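Local coordinates for iron-containing alcohol dehydrogenase (Ralstonia eutropha, PDB 3JZD), which probably reduces maleylacetate to 3-oxoadipate with NADH or NADPH in the breakdown of aromatic compounds, working as a homodimer, at residues G199-A204 and R284-A289; G182-D187 and E278-I283; G251-P256 and I314-E319. All blocks are in the same frame, centred on the assembly; numbering follows the deposited sequence. Where two conformers were deposited one is given.

Interaction 1. Residues G199-A204 and R284-A289; sequences GIRALA and RRATGA
Ile200 and Ala204 of helix 190-212 meet Ala286 and Thr287 toward the end of helix 277-287, and the small residues let the backbones come close: the CA atoms of Arg201 and Ala286 are 4.6 Å apart. The apolar part centres on Ile200. Its CG2 lies 3.5 Å from Thr287 CG2 and also reaches the methyl of Ala286, while Ala204 CB rests near Thr287 CA. Thr287 presents its methyl because its hydroxyl stands between the backbone N and the carbonyl carbon (chi1 56°), where OG1 hydrogen-bonds back into its own helix at Ile283 O.

Of the polar kind there is one CA-H...O contact, from Arg201 CA to Ala286 O at 3.4 Å, with 156° at the hydrogen. Charge lies at the exposed border. The Arg201 chain bends at chi3 and brings NH1 within 4.0 Å of Ala286 CB; its NE pairs with Glu198, and Arg285 NE with Glu197.

Gly288, with positive phi, closes helix 277-287 in a Schellman motif. Around the contact, helix 294-304 covers Thr287, helix 165-182 packs on Ile200, and helix 217-236 lies against Ala202 and Leu203 of helix 190-212.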
ATOM      1  N   GLY A 199      -2.631 -10.942   3.192  1.00 17.34           N
ATOM      2  CA  GLY A 199      -2.056 -11.252   4.512  1.00 18.63           C
ATOM      3  C   GLY A 199      -2.615 -12.565   5.071  1.00 17.69           C
ATOM      4  O   GLY A 199      -1.860 -13.420   5.569  1.00 16.31           O
ATOM      5  N   ILE A 200      -3.932 -12.751   4.953  1.00 16.01           N
ATOM      6  CA  ILE A 200      -4.533 -13.958   5.463  1.00 17.17           C
ATOM      7  C   ILE A 200      -3.978 -15.144   4.675  1.00 17.38           C
ATOM      8  O   ILE A 200      -3.647 -16.165   5.251  1.00 15.01           O
ATOM      9  CB  ILE A 200      -6.112 -13.920   5.462  1.00 17.81           C
ATOM     10  CG1 ILE A 200      -6.618 -12.770   6.369  1.00 18.20           C
ATOM     11  CG2 ILE A 200      -6.690 -15.253   5.963  1.00 16.70           C
ATOM     12  CD1 ILE A 200      -8.158 -12.572   6.399  1.00 13.94           C
ATOM     13  N   ARG A 201      -3.841 -14.985   3.363  1.00 18.18           N
ATOM     14  CA  ARG A 201      -3.402 -16.067   2.516  1.00 18.61           C
ATOM     15  C   ARG A 201      -1.987 -16.482   2.877  1.00 18.72           C
ATOM     16  O   ARG A 201      -1.687 -17.667   2.961  1.00 18.00           O
ATOM     17  CB  ARG A 201      -3.441 -15.634   1.058  1.00 20.67           C
ATOM     18  CG  ARG A 201      -3.793 -16.681   0.086  1.00 27.33           C
ATOM     19  CD  ARG A 201      -3.665 -16.213  -1.393  1.00 37.02           C
ATOM     20  NE  ARG A 201      -3.823 -14.757  -1.624  1.00 42.96           N
ATOM     21  CZ  ARG A 201      -4.978 -14.064  -1.678  1.00 44.49           C
ATOM     22  NH1 ARG A 201      -6.183 -14.663  -1.470  1.00 40.78           N
ATOM     23  NH2 ARG A 201      -4.909 -12.733  -1.901  1.00 25.44           N
ATOM     24  N   ALA A 202      -1.122 -15.494   3.088  1.00 17.19           N
ATOM     25  CA  ALA A 202       0.274 -15.746   3.423  1.00 15.78           C
ATOM     26  C   ALA A 202       0.405 -16.517   4.758  1.00 15.93           C
ATOM     27  O   ALA A 202       1.143 -17.490   4.862  1.00 15.72           O
ATOM     28  CB  ALA A 202       1.066 -14.434   3.459  1.00 13.46           C
ATOM     29  N   LEU A 203      -0.301 -16.066   5.766  1.00 16.57           N
ATOM     30  CA  LEU A 203      -0.271 -16.732   7.083  1.00 18.06           C
ATOM     31  C   LEU A 203      -0.939 -18.097   7.077  1.00 18.80           C
ATOM     32  O   LEU A 203      -0.443 -19.048   7.642  1.00 18.07           O
ATOM     33  CB  LEU A 203      -0.885 -15.829   8.141  1.00 18.06           C
ATOM     34  CG  LEU A 203       0.033 -14.635   8.480  1.00 21.11           C
ATOM     35  CD1 LEU A 203      -0.743 -13.390   8.898  1.00 11.09           C
ATOM     36  CD2 LEU A 203       1.100 -15.032   9.502  1.00 17.91           C
ATOM     37  N   ALA A 204      -2.049 -18.201   6.382  1.00 20.76           N
ATOM     38  CA  ALA A 204      -2.754 -19.455   6.304  1.00 20.53           C
ATOM     39  C   ALA A 204      -1.863 -20.523   5.690  1.00 20.31           C
ATOM     40  O   ALA A 204      -1.974 -21.682   6.076  1.00 19.84           O
ATOM     41  CB  ALA A 204      -4.047 -19.316   5.534  1.00 17.93           C
ATOM     42  N   ARG A 284     -12.672 -16.960   3.567  1.00 15.18           N
ATOM     43  CA  ARG A 284     -12.731 -18.378   3.183  1.00 16.55           C
ATOM     44  C   ARG A 284     -11.817 -18.683   2.013  1.00 18.00           C
ATOM     45  O   ARG A 284     -11.059 -19.660   2.056  1.00 19.40           O
ATOM     46  CB  ARG A 284     -14.156 -18.783   2.858  1.00 17.67           C
ATOM     47  CG  ARG A 284     -15.004 -18.835   4.122  1.00 18.16           C
ATOM     48  CD  ARG A 284     -16.511 -18.953   3.865  1.00 19.76           C
ATOM     49  NE  ARG A 284     -16.821 -19.988   2.887  1.00 20.16           N
ATOM     50  CZ  ARG A 284     -17.592 -19.835   1.809  1.00 24.04           C
ATOM     51  NH1 ARG A 284     -18.235 -18.692   1.553  1.00 19.82           N
ATOM     52  NH2 ARG A 284     -17.736 -20.859   0.990  1.00 20.81           N
ATOM     53  N   ARG A 285     -11.865 -17.819   0.999  1.00 17.99           N
ATOM     54  CA  ARG A 285     -11.007 -17.954  -0.176  1.00 18.71           C
ATOM     55  C   ARG A 285      -9.550 -17.881   0.241  1.00 17.75           C
ATOM     56  O   ARG A 285      -8.744 -18.671  -0.220  1.00 16.83           O
ATOM     57  CB  ARG A 285     -11.311 -16.849  -1.184  1.00 20.26           C
ATOM     58  CG  ARG A 285     -10.554 -16.959  -2.488  1.00 29.25           C
ATOM     59  CD  ARG A 285     -11.068 -15.975  -3.543  1.00 32.16           C
ATOM     60  NE  ARG A 285     -10.936 -14.581  -3.115  1.00 41.18           N
ATOM     61  CZ  ARG A 285     -11.427 -13.525  -3.775  1.00 46.60           C
ATOM     62  NH1 ARG A 285     -12.096 -13.687  -4.916  1.00 52.96           N
ATOM     63  NH2 ARG A 285     -11.261 -12.292  -3.294  1.00 40.07           N
ATOM     64  N   ALA A 286      -9.202 -16.937   1.112  1.00 15.73           N
ATOM     65  CA  ALA A 286      -7.810 -16.772   1.503  1.00 16.16           C
ATOM     66  C   ALA A 286      -7.292 -17.921   2.418  1.00 16.99           C
ATOM     67  O   ALA A 286      -6.091 -18.176   2.490  1.00 18.45           O
ATOM     68  CB  ALA A 286      -7.618 -15.393   2.164  1.00 14.51           C
ATOM     69  N   THR A 287      -8.189 -18.594   3.127  1.00 16.61           N
ATOM     70  CA  THR A 287      -7.809 -19.695   4.019  1.00 16.52           C
ATOM     71  C   THR A 287      -8.004 -21.083   3.388  1.00 18.23           C
ATOM     72  O   THR A 287      -7.659 -22.094   3.981  1.00 17.86           O
ATOM     73  CB  THR A 287      -8.625 -19.656   5.328  1.00 17.47           C
ATOM     74  OG1 THR A 287     -10.009 -19.674   5.017  1.00 13.76           O
ATOM     75  CG2 THR A 287      -8.308 -18.406   6.168  1.00  8.64           C
ATOM     76  N   GLY A 288      -8.510 -21.136   2.161  1.00 18.70           N
ATOM     77  CA  GLY A 288      -8.718 -22.409   1.481  1.00 17.91           C
ATOM     78  C   GLY A 288      -9.846 -23.216   2.080  1.00 19.15           C
ATOM     79  O   GLY A 288      -9.841 -24.436   2.009  1.00 20.55           O
ATOM     80  N   ALA A 289     -10.838 -22.509   2.607  1.00 18.41           N
ATOM     81  CA  ALA A 289     -11.979 -23.067   3.296  1.00 16.25           C
ATOM     82  C   ALA A 289     -12.915 -23.893   2.412  1.00 17.55           C
ATOM     83  O   ALA A 289     -13.631 -24.777   2.917  1.00 17.28           O
ATOM     84  CB  ALA A 289     -12.751 -21.917   3.921  1.00 13.46           C
TER

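Interaction 2. Residues G182-D187 and E278-I283; sequences GLYARD and EAMARI
Leu183 has CG anti to its carbonyl carbon (chi1 -72°), which spreads its two methyls over helix 277-287, whereas Tyr184 holds CG between the backbone N and the carbonyl carbon (chi1 58°) and turns its ring edge to Ala279 and Met280. Both stand at the centre of a type I turn, Gly182 to Ala185, that begins on the last residue of helix 165-182.

Ala279 is the small surface against which the turn settles: its CB is 3.9 Å from Leu183 CB and equally near Tyr184 CB. Further along, Leu183 divides its branches. CD1 presses on Ile283 CG1 at 3.6 Å, and CD2 sits 4.0 Å above the plane of the Arg282 guanidinium, displaced toward its rim. At the edge of the Tyr184 ring, Met280 CE (a selenomethionine methyl) is 4.0 Å from CD2. Met280 starts out pointing from the turn, and bends at chi2 and chi3 return its end to the ring.

Polar ends are served from outside the pair. Arg282 NE forms a salt bridge with Glu197 of helix 190-212, which should keep the guanidinium turned so that a face is presented to Leu183; Tyr184 OH bonds locally to Glu181 and, in helix 257-272, to Asn272. With no hydrogen bond between turn and helix, the two are joined by apolar contact and a methyl over the guanidinium face, while Glu197 and Asn272 tie them to other helices.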
ATOM      1  N   GLY A 182     -10.629  -6.161   9.396  1.00 14.00           N
ATOM      2  CA  GLY A 182     -10.368  -5.113   8.431  1.00 13.76           C
ATOM      3  C   GLY A 182     -11.288  -5.257   7.214  1.00 14.64           C
ATOM      4  O   GLY A 182     -11.779  -4.277   6.663  1.00 13.06           O
ATOM      5  N   LEU A 183     -11.537  -6.494   6.805  1.00 13.46           N
ATOM      6  CA  LEU A 183     -12.387  -6.717   5.655  1.00 14.59           C
ATOM      7  C   LEU A 183     -13.807  -6.227   5.882  1.00 15.34           C
ATOM      8  O   LEU A 183     -14.517  -6.018   4.934  1.00 15.34           O
ATOM      9  CB  LEU A 183     -12.358  -8.197   5.246  1.00 13.19           C
ATOM     10  CG  LEU A 183     -11.065  -8.646   4.594  1.00 16.32           C
ATOM     11  CD1 LEU A 183     -10.910 -10.179   4.645  1.00 10.95           C
ATOM     12  CD2 LEU A 183     -11.032  -8.110   3.160  1.00 11.73           C
ATOM     13  N   TYR A 184     -14.279  -6.144   7.127  1.00 14.87           N
ATOM     14  CA  TYR A 184     -15.625  -5.646   7.341  1.00 14.20           C
ATOM     15  C   TYR A 184     -15.699  -4.347   8.125  1.00 13.88           C
ATOM     16  O   TYR A 184     -16.743  -3.977   8.632  1.00 14.82           O
ATOM     17  CB  TYR A 184     -16.511  -6.721   7.937  1.00 15.13           C
ATOM     18  CG  TYR A 184     -16.112  -7.355   9.251  1.00 14.20           C
ATOM     19  CD1 TYR A 184     -16.248  -6.669  10.444  1.00 18.64           C
ATOM     20  CD2 TYR A 184     -15.740  -8.708   9.315  1.00 14.77           C
ATOM     21  CE1 TYR A 184     -15.955  -7.292  11.657  1.00 16.12           C
ATOM     22  CE2 TYR A 184     -15.462  -9.328  10.528  1.00 18.02           C
ATOM     23  CZ  TYR A 184     -15.579  -8.618  11.681  1.00 17.88           C
ATOM     24  OH  TYR A 184     -15.338  -9.219  12.874  1.00 10.99           O
ATOM     25  N   ALA A 185     -14.586  -3.630   8.162  1.00 14.74           N
ATOM     26  CA  ALA A 185     -14.496  -2.395   8.894  1.00 14.90           C
ATOM     27  C   ALA A 185     -15.510  -1.423   8.362  1.00 15.66           C
ATOM     28  O   ALA A 185     -15.819  -1.416   7.190  1.00 13.29           O
ATOM     29  CB  ALA A 185     -13.122  -1.777   8.749  1.00 16.58           C
ATOM     30  N   ARG A 186     -15.995  -0.571   9.241  1.00 15.95           N
ATOM     31  CA  ARG A 186     -16.919   0.437   8.822  1.00 17.14           C
ATOM     32  C   ARG A 186     -16.259   1.323   7.785  1.00 16.01           C
ATOM     33  O   ARG A 186     -16.918   1.823   6.899  1.00 15.83           O
ATOM     34  CB  ARG A 186     -17.313   1.246  10.033  1.00 17.18           C
ATOM     35  CG  ARG A 186     -18.385   2.217   9.794  1.00 21.64           C
ATOM     36  CD  ARG A 186     -18.490   3.051  11.027  1.00 28.33           C
ATOM     37  NE  ARG A 186     -19.668   3.880  10.958  1.00 36.44           N
ATOM     38  CZ  ARG A 186     -20.105   4.606  11.975  1.00 44.14           C
ATOM     39  NH1 ARG A 186     -19.433   4.610  13.131  1.00 41.62           N
ATOM     40  NH2 ARG A 186     -21.214   5.326  11.835  1.00 47.74           N
ATOM     41  N   ASP A 187     -14.945   1.500   7.894  1.00 15.96           N
ATOM     42  CA  ASP A 187     -14.162   2.343   6.967  1.00 16.86           C
ATOM     43  C   ASP A 187     -13.252   1.510   6.058  1.00 16.80           C
ATOM     44  O   ASP A 187     -12.168   1.932   5.630  1.00 16.33           O
ATOM     45  CB  ASP A 187     -13.368   3.414   7.738  1.00 18.73           C
ATOM     46  CG  ASP A 187     -12.413   2.831   8.778  1.00 19.36           C
ATOM     47  OD1 ASP A 187     -12.584   1.656   9.197  1.00 18.18           O
ATOM     48  OD2 ASP A 187     -11.485   3.566   9.180  1.00 24.28           O
ATOM     49  N   GLU A 278     -19.967 -11.107   2.401  1.00 16.06           N
ATOM     50  CA  GLU A 278     -18.907 -10.823   1.443  1.00 16.54           C
ATOM     51  C   GLU A 278     -17.513 -10.913   2.122  1.00 16.69           C
ATOM     52  O   GLU A 278     -16.606 -11.513   1.549  1.00 14.76           O
ATOM     53  CB  GLU A 278     -19.093  -9.473   0.765  1.00 16.81           C
ATOM     54  CG  GLU A 278     -17.984  -9.184  -0.200  1.00 27.88           C
ATOM     55  CD  GLU A 278     -18.263  -8.024  -1.106  1.00 38.70           C
ATOM     56  OE1 GLU A 278     -19.443  -7.699  -1.342  1.00 45.96           O
ATOM     57  OE2 GLU A 278     -17.280  -7.451  -1.612  1.00 46.67           O
ATOM     58  N   ALA A 279     -17.342 -10.322   3.317  1.00 14.56           N
ATOM     59  CA  ALA A 279     -16.055 -10.398   4.001  1.00 13.31           C
ATOM     60  C   ALA A 279     -15.751 -11.886   4.319  1.00 14.23           C
ATOM     61  O   ALA A 279     -14.643 -12.355   4.106  1.00 15.38           O
ATOM     62  CB  ALA A 279     -16.033  -9.496   5.275  1.00 11.26           C
HETATM   63  N   MSE A 280     -16.742 -12.630   4.794  1.00 15.96           N
HETATM   64  CA  MSE A 280     -16.559 -14.046   5.078  1.00 15.27           C
HETATM   65  C   MSE A 280     -16.094 -14.864   3.879  1.00 16.25           C
HETATM   66  O   MSE A 280     -15.194 -15.711   4.019  1.00 16.41           O
HETATM   67  CB  MSE A 280     -17.833 -14.675   5.612  1.00 17.30           C
HETATM   68  CG  MSE A 280     -18.315 -14.250   6.970  1.00 13.95           C
HETATM   69 SE   MSE A 280     -17.016 -14.196   8.430  0.75 16.24          SE
HETATM   70  CE  MSE A 280     -16.153 -12.493   8.070  1.00 22.33           C
ATOM     71  N   ALA A 281     -16.727 -14.660   2.716  1.00 16.30           N
ATOM     72  CA  ALA A 281     -16.297 -15.298   1.478  1.00 16.09           C
ATOM     73  C   ALA A 281     -14.820 -14.991   1.106  1.00 16.39           C
ATOM     74  O   ALA A 281     -14.131 -15.833   0.550  1.00 16.87           O
ATOM     75  CB  ALA A 281     -17.260 -14.962   0.301  1.00 15.99           C
ATOM     76  N   ARG A 282     -14.349 -13.785   1.383  1.00 16.79           N
ATOM     77  CA  ARG A 282     -12.958 -13.437   1.143  1.00 16.67           C
ATOM     78  C   ARG A 282     -12.059 -14.113   2.163  1.00 16.15           C
ATOM     79  O   ARG A 282     -10.992 -14.587   1.814  1.00 14.76           O
ATOM     80  CB  ARG A 282     -12.728 -11.921   1.124  1.00 17.52           C
ATOM     81  CG  ARG A 282     -13.459 -11.255  -0.044  1.00 23.43           C
ATOM     82  CD  ARG A 282     -13.248  -9.786  -0.173  1.00 26.20           C
ATOM     83  NE  ARG A 282     -11.873  -9.459  -0.575  1.00 38.56           N
ATOM     84  CZ  ARG A 282     -11.476  -8.241  -0.938  1.00 34.81           C
ATOM     85  NH1 ARG A 282     -12.355  -7.238  -0.928  1.00 32.48           N
ATOM     86  NH2 ARG A 282     -10.213  -8.030  -1.320  1.00 37.61           N
ATOM     87  N   ILE A 283     -12.483 -14.199   3.415  1.00 14.02           N
ATOM     88  CA  ILE A 283     -11.663 -14.891   4.380  1.00 14.24           C
ATOM     89  C   ILE A 283     -11.567 -16.383   4.022  1.00 14.30           C
ATOM     90  O   ILE A 283     -10.508 -16.989   4.153  1.00 16.69           O
ATOM     91  CB  ILE A 283     -12.198 -14.715   5.771  1.00 16.45           C
ATOM     92  CG1 ILE A 283     -12.046 -13.235   6.204  1.00 15.90           C
ATOM     93  CG2 ILE A 283     -11.503 -15.695   6.715  1.00 12.12           C
ATOM     94  CD1 ILE A 283     -12.855 -12.910   7.484  1.00 14.94           C
TER

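Interaction 3. Residues G251-P256 and I314-E319; sequences GSFNLP and IGMREE
Phe253, near the end of helix 241-253, and Met316, a selenomethionine, open the closely fitted part of this contact. Met316 CE stands over the middle of the phenyl ring, 4.0 Å from its centroid and 8° off the normal, a CH-pi contact. The selenium approaches more obliquely, 4.4 Å from the centroid, and touches Phe253 CB as well, completing a Met-aromatic pair. Met316 reaches the ring because CG leaves anti to the backbone N (chi1 180°) and the chain then bends at chi2.

Beside it, the buried Leu255 works with both branches. CD1 lies 4.0 Å from the selenium of Met316 and 4.1 Å from Ile314 CD1, and CD2 packs on the backbone of the 314-319 loop, 3.5 Å from Gly315 O. Leu249, Leu311 and Leu321 extend this apolar patch. Pro256, just before helix 257-272, continues the packing by laying CG against Ile314 CB at 4.0 Å; its side chain is about 8 Å from the bound NAD.

The solvent side is at Gly315, exposed and with positive phi. There one water donates to Phe253 O at 2.8 Å and, more weakly, to Gly315 O, so it bridges backbone carbonyls where no direct hydrogen bond crosses.

The loop 314-319 is therefore held to the helix end and the residues that follow it mainly by dispersion, with selenium and methyl over an aromatic face, and one water adds a polar link that is weak on the loop side.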
ATOM      1  N   GLY A 251      -7.418  -7.655  29.384  1.00 16.49           N
ATOM      2  CA  GLY A 251      -7.302  -6.596  30.383  1.00 16.46           C
ATOM      3  C   GLY A 251      -8.041  -6.884  31.673  1.00 17.50           C
ATOM      4  O   GLY A 251      -7.547  -6.582  32.727  1.00 18.24           O
ATOM      5  N   SER A 252      -9.215  -7.482  31.601  1.00 16.58           N
ATOM      6  CA  SER A 252      -9.987  -7.713  32.819  1.00 17.64           C
ATOM      7  C   SER A 252      -9.669  -9.054  33.467  1.00 16.02           C
ATOM      8  O   SER A 252      -9.856  -9.208  34.647  1.00 14.84           O
ATOM      9  CB  SER A 252     -11.500  -7.579  32.532  1.00 19.14           C
ATOM     10  OG  SER A 252     -11.824  -6.263  32.095  1.00 17.57           O
ATOM     11  N   PHE A 253      -9.170 -10.017  32.722  1.00 15.42           N
ATOM     12  CA  PHE A 253      -8.912 -11.329  33.300  1.00 15.50           C
ATOM     13  C   PHE A 253      -7.505 -11.824  33.171  1.00 15.71           C
ATOM     14  O   PHE A 253      -7.236 -12.968  33.532  1.00 15.92           O
ATOM     15  CB  PHE A 253      -9.950 -12.336  32.744  1.00 15.48           C
ATOM     16  CG  PHE A 253     -11.347 -11.872  32.976  1.00 11.80           C
ATOM     17  CD1 PHE A 253     -11.928 -12.020  34.211  1.00 16.07           C
ATOM     18  CD2 PHE A 253     -12.034 -11.185  32.002  1.00 16.64           C
ATOM     19  CE1 PHE A 253     -13.200 -11.531  34.455  1.00  9.90           C
ATOM     20  CE2 PHE A 253     -13.283 -10.708  32.233  1.00 17.18           C
ATOM     21  CZ  PHE A 253     -13.866 -10.864  33.480  1.00 13.51           C
ATOM     22  N   ASN A 254      -6.619 -10.982  32.656  1.00 16.38           N
ATOM     23  CA  ASN A 254      -5.184 -11.306  32.536  0.50 18.22           C
ATOM     24  C   ASN A 254      -4.881 -12.519  31.670  1.00 16.88           C
ATOM     25  O   ASN A 254      -3.935 -13.245  31.923  1.00 18.38           O
ATOM     26  CB  ASN A 254      -4.531 -11.419  33.932  0.50 18.77           C
ATOM     27  CG  ASN A 254      -4.342 -10.052  34.597  0.50 21.18           C
ATOM     28  OD1 ASN A 254      -3.654  -9.192  34.066  0.50 28.51           O
ATOM     29  ND2 ASN A 254      -4.949  -9.861  35.764  0.50 28.58           N
ATOM     30  N   LEU A 255      -5.682 -12.726  30.631  1.00 17.01           N
ATOM     31  CA  LEU A 255      -5.457 -13.860  29.735  1.00 15.30           C
ATOM     32  C   LEU A 255      -4.329 -13.520  28.764  1.00 16.95           C
ATOM     33  O   LEU A 255      -4.183 -12.368  28.391  1.00 14.86           O
ATOM     34  CB  LEU A 255      -6.690 -14.165  28.935  1.00 14.89           C
ATOM     35  CG  LEU A 255      -7.976 -14.430  29.675  1.00 17.13           C
ATOM     36  CD1 LEU A 255      -8.940 -15.090  28.670  1.00 15.34           C
ATOM     37  CD2 LEU A 255      -7.719 -15.305  30.924  1.00  8.33           C
ATOM     38  N   PRO A 256      -3.508 -14.519  28.377  1.00 16.74           N
ATOM     39  CA  PRO A 256      -2.403 -14.223  27.479  1.00 16.04           C
ATOM     40  C   PRO A 256      -2.934 -13.743  26.145  1.00 15.58           C
ATOM     41  O   PRO A 256      -3.896 -14.304  25.597  1.00 19.29           O
ATOM     42  CB  PRO A 256      -1.644 -15.553  27.383  1.00 16.42           C
ATOM     43  CG  PRO A 256      -2.609 -16.579  27.861  1.00 18.24           C
ATOM     44  CD  PRO A 256      -3.490 -15.912  28.842  1.00 14.40           C
ATOM     45  N   ILE A 314      -6.409 -21.540  28.867  1.00 16.50           N
ATOM     46  CA  ILE A 314      -5.465 -20.442  29.025  1.00 16.37           C
ATOM     47  C   ILE A 314      -5.808 -19.574  30.236  1.00 16.99           C
ATOM     48  O   ILE A 314      -5.498 -18.377  30.282  1.00 16.35           O
ATOM     49  CB  ILE A 314      -5.266 -19.598  27.734  1.00 15.21           C
ATOM     50  CG1 ILE A 314      -6.585 -18.946  27.295  1.00 16.31           C
ATOM     51  CG2 ILE A 314      -4.743 -20.476  26.587  1.00 13.93           C
ATOM     52  CD1 ILE A 314      -6.395 -17.578  26.577  1.00 13.91           C
ATOM     53  N   GLY A 315      -6.483 -20.150  31.221  1.00 17.82           N
ATOM     54  CA  GLY A 315      -6.657 -19.425  32.487  1.00 16.49           C
ATOM     55  C   GLY A 315      -7.887 -18.567  32.674  1.00 15.52           C
ATOM     56  O   GLY A 315      -7.866 -17.661  33.509  1.00 16.28           O
HETATM   57  N   MSE A 316      -8.935 -18.806  31.898  1.00 12.59           N
HETATM   58  CA  MSE A 316     -10.170 -18.061  32.080  1.00 12.79           C
HETATM   59  C   MSE A 316     -10.986 -18.897  33.050  1.00 15.30           C
HETATM   60  O   MSE A 316     -11.126 -20.094  32.837  1.00 15.88           O
HETATM   61  CB  MSE A 316     -10.933 -17.950  30.774  1.00 12.95           C
HETATM   62  CG  MSE A 316     -12.262 -17.193  30.838  1.00 12.24           C
HETATM   63 SE   MSE A 316     -11.954 -15.310  31.319  0.75 14.35          SE
HETATM   64  CE  MSE A 316     -13.849 -14.748  31.556  1.00 11.68           C
ATOM     65  N   ARG A 317     -11.499 -18.299  34.128  1.00 15.01           N
ATOM     66  CA  ARG A 317     -12.412 -19.035  35.009  1.00 14.94           C
ATOM     67  C   ARG A 317     -13.822 -19.043  34.378  1.00 14.21           C
ATOM     68  O   ARG A 317     -14.336 -17.988  33.938  1.00 13.29           O
ATOM     69  CB  ARG A 317     -12.487 -18.379  36.385  1.00 14.57           C
ATOM     70  CG  ARG A 317     -11.146 -18.297  37.108  1.00 16.09           C
ATOM     71  CD  ARG A 317     -11.330 -17.915  38.567  1.00 18.60           C
ATOM     72  NE  ARG A 317     -12.019 -16.642  38.718  1.00 23.98           N
ATOM     73  CZ  ARG A 317     -12.693 -16.285  39.817  1.00 35.98           C
ATOM     74  NH1 ARG A 317     -12.782 -17.120  40.842  1.00 37.45           N
ATOM     75  NH2 ARG A 317     -13.313 -15.104  39.894  1.00 34.16           N
ATOM     76  N   GLU A 318     -14.459 -20.209  34.341  1.00 12.45           N
ATOM     77  CA  GLU A 318     -15.814 -20.279  33.828  1.00 14.23           C
ATOM     78  C   GLU A 318     -16.738 -19.327  34.625  1.00 14.34           C
ATOM     79  O   GLU A 318     -17.654 -18.729  34.095  1.00 12.60           O
ATOM     80  CB  GLU A 318     -16.391 -21.677  33.961  1.00 14.65           C
ATOM     81  CG  GLU A 318     -17.766 -21.777  33.286  1.00 17.47           C
ATOM     82  CD  GLU A 318     -18.309 -23.194  33.143  1.00 22.54           C
ATOM     83  OE1 GLU A 318     -17.752 -24.151  33.746  1.00 28.71           O
ATOM     84  OE2 GLU A 318     -19.312 -23.358  32.391  1.00 26.37           O
ATOM     85  N   GLU A 319     -16.428 -19.181  35.893  1.00 13.20           N
ATOM     86  CA  GLU A 319     -17.194 -18.365  36.813  1.00 15.78           C
ATOM     87  C   GLU A 319     -17.095 -16.862  36.540  1.00 13.36           C
ATOM     88  O   GLU A 319     -17.766 -16.117  37.187  1.00 11.82           O
ATOM     89  CB  GLU A 319     -16.714 -18.641  38.255  1.00 16.16           C
ATOM     90  CG  GLU A 319     -16.859 -20.132  38.696  1.00 19.84           C
ATOM     91  CD  GLU A 319     -15.701 -21.069  38.323  1.00 22.14           C
ATOM     92  OE1 GLU A 319     -14.751 -20.650  37.621  1.00 15.74           O
ATOM     93  OE2 GLU A 319     -15.763 -22.251  38.750  1.00 17.74           O
TER
HETATM   94  O   HOH W   1      -8.374 -14.834  35.285  1.00 14.83           O

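Overall arrangement
All three contacts lie in the helical C-terminal part of the subunit, none in the parallel sheet. Interactions 1 and 2 are neighbours, their centres 13 Å apart, and both use helix 277-287: its earlier turns take the 182-187 turn, its end takes helix 190-212. They touch directly, with Ile200 CD1 3.9 Å from Ile283 CG1. Interaction 3 stands apart, its centre 29 Å from that of interaction 1 and 28 Å from that of interaction 2. Along the chain come 182-187, 199-204 and 251-256, then their partners 278-283, 284-289 and 314-319 in the same order, so sequence-distant helices and loops are bound into one bundle, with interaction 3 nearest the annotated sites.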